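Local structure of odorant binding protein 4 (Chrysopa pallens, 6JPM) at residues T22-D26 with E27-N31. The protein probably binds small odorant molecules, as a secreted member of the PBP/GOBP family of insect odorant-binding proteins. Residues are numbered along the deposited sequence; the frame is centred on the assembly and turned at random.
Sequences TKVTD and EQINN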
loop_
_atom_site.group_PDB
_atom_site.type_symbol
_atom_site.label_atom_id
_atom_site.label_comp_id
_atom_site.label_asym_id
_atom_site.label_seq_id
_atom_site.Cartn_x
_atom_site.Cartn_y
_atom_site.Cartn_z
ATOM N N THR A 22 -9.977 0.966 11.566
ATOM C CA THR A 22 -9.711 -0.487 11.548
ATOM C C THR A 22 -9.203 -1.016 12.884
ATOM O O THR A 22 -9.178 -2.189 12.990
ATOM C CB THR A 22 -8.712 -0.831 10.437
ATOM O OG1 THR A 22 -7.458 -0.196 10.684
ATOM C CG2 THR A 22 -9.247 -0.491 9.071
ATOM N N LYS A 23 -8.716 -0.146 13.768
ATOM C CA LYS A 23 -8.142 -0.491 15.073
ATOM C C LYS A 23 -6.879 -1.336 14.959
ATOM O O LYS A 23 -6.496 -2.025 15.916
ATOM C CB LYS A 23 -9.161 -1.196 15.968
ATOM C CG LYS A 23 -10.347 -0.322 16.276
ATOM C CD LYS A 23 -9.961 0.830 17.155
ATOM C CE LYS A 23 -9.828 0.352 18.586
ATOM N NZ LYS A 23 -10.826 -0.710 18.901
ATOM N N VAL A 24 -6.197 -1.280 13.816
ATOM C CA VAL A 24 -4.860 -1.848 13.744
ATOM C C VAL A 24 -3.996 -1.140 14.784
ATOM O O VAL A 24 -4.201 0.047 15.070
ATOM C CB VAL A 24 -4.331 -1.690 12.307
ATOM C CG1 VAL A 24 -4.172 -0.213 11.934
ATOM C CG2 VAL A 24 -3.051 -2.472 12.100
ATOM N N THR A 25 -3.056 -1.866 15.394
ATOM C CA THR A 25 -2.212 -1.244 16.410
ATOM C C THR A 25 -0.960 -0.638 15.773
ATOM O O THR A 25 -0.567 -0.984 14.653
ATOM C CB THR A 25 -1.797 -2.248 17.510
ATOM O OG1 THR A 25 -0.884 -3.229 16.986
ATOM C CG2 THR A 25 -3.023 -2.956 18.137
ATOM N N ASP A 26 -0.321 0.264 16.527
ATOM C CA ASP A 26 0.958 0.843 16.102
ATOM C C ASP A 26 1.998 -0.238 15.846
ATOM O O ASP A 26 2.751 -0.163 14.870
ATOM C CB ASP A 26 1.492 1.802 17.175
ATOM C CG ASP A 26 0.774 3.139 17.197
ATOM O OD1 ASP A 26 -0.166 3.363 16.386
ATOM O OD2 ASP A 26 1.162 3.976 18.038
ATOM N N GLU A 27 2.085 -1.232 16.733
ATOM C CA GLU A 27 3.075 -2.289 16.532
ATOM C C GLU A 27 2.773 -3.120 15.292
ATOM O O GLU A 27 3.699 -3.546 14.593
ATOM C CB GLU A 27 3.159 -3.201 17.751
ATOM C CG GLU A 27 4.233 -4.270 17.579
ATOM C CD GLU A 27 4.584 -4.988 18.871
ATOM O OE1 GLU A 27 3.705 -5.101 19.751
ATOM O OE2 GLU A 27 5.744 -5.439 19.002
ATOM N N GLN A 28 1.494 -3.382 15.010
ATOM C CA GLN A 28 1.149 -4.113 13.786
ATOM C C GLN A 28 1.620 -3.364 12.547
ATOM O O GLN A 28 2.190 -3.962 11.633
ATOM C CB GLN A 28 -0.361 -4.349 13.703
ATOM C CG GLN A 28 -0.852 -5.514 14.546
ATOM C CD GLN A 28 -2.338 -5.684 14.443
ATOM O OE1 GLN A 28 -3.095 -4.727 14.643
ATOM N NE2 GLN A 28 -2.778 -6.902 14.095
ATOM N N ILE A 29 1.401 -2.049 12.509
ATOM C CA ILE A 29 1.868 -1.239 11.384
ATOM C C ILE A 29 3.383 -1.237 11.314
ATOM O O ILE A 29 3.963 -1.355 10.225
ATOM C CB ILE A 29 1.318 0.196 11.478
ATOM C CG1 ILE A 29 -0.202 0.197 11.254
ATOM C CG2 ILE A 29 2.030 1.091 10.465
ATOM C CD1 ILE A 29 -0.861 1.550 11.578
ATOM N N ASN A 30 4.048 -1.070 12.474
ATOM C CA ASN A 30 5.510 -1.050 12.514
ATOM C C ASN A 30 6.098 -2.393 12.084
ATOM O O ASN A 30 7.075 -2.439 11.326
ATOM C CB ASN A 30 5.995 -0.669 13.928
ATOM C CG ASN A 30 5.659 0.797 14.303
ATOM O OD1 ASN A 30 5.398 1.627 13.424
ATOM N ND2 ASN A 30 5.677 1.117 15.613
ATOM N N ASN A 31 5.528 -3.497 12.570
ATOM C CA ASN A 31 5.929 -4.815 12.088
ATOM C C ASN A 31 5.820 -4.912 10.572
ATOM O O ASN A 31 6.738 -5.392 9.907
ATOM C CB ASN A 31 5.078 -5.899 12.746
ATOM C CG ASN A 31 5.509 -6.184 14.165
ATOM O OD1 ASN A 31 6.624 -5.862 14.563
ATOM N ND2 ASN A 31 4.614 -6.772 14.944
#
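Asn30 N donates to Asp26 O at 2.9 Å in the first turn of helix 26-32, which a capping box closes at its start, with Thr25 as N-cap. In the box Gln28 OE1 accepts the backbone N-H of Thr25 at 3.0 Å, in the carbonyl plane and on a lone pair, with a nearly straight N-H...O angle of 168°. The reciprocal bond runs from Gln28 N to Thr25 OG1 at 3.1 Å. With chi1 at 69°, Thr25 OG1 is tucked over its own backbone and presented to Gln28 N, 3.3 Å from Gln28 CG. A chi1 of -80° puts Gln28 CG on the side of Thr25, and the straight chain beyond carries the amide to Thr25 N; NE2 is hydrogen-bonded to the carboxylates of Asp38 and Asp40, which tells the two ends of this buried amide apart. A leucine in place of Gln28 would probably leave Thr25 N and both aspartates without this partner, keeping only half of the box. Ile29 N bonds to Thr25 O (3.1 Å). Asp26 OD1 forms a salt bridge with Arg15 and accepts a hydrogen bond from Gln19, both of helix 4-22. On the buried side the side chain of Val24, which also touches Met43 and Tyr46 of helix 41-53, crosses that of Ile29 at about a right angle, Val24 CG1 meeting Ile29 CD1 at 3.8 Å.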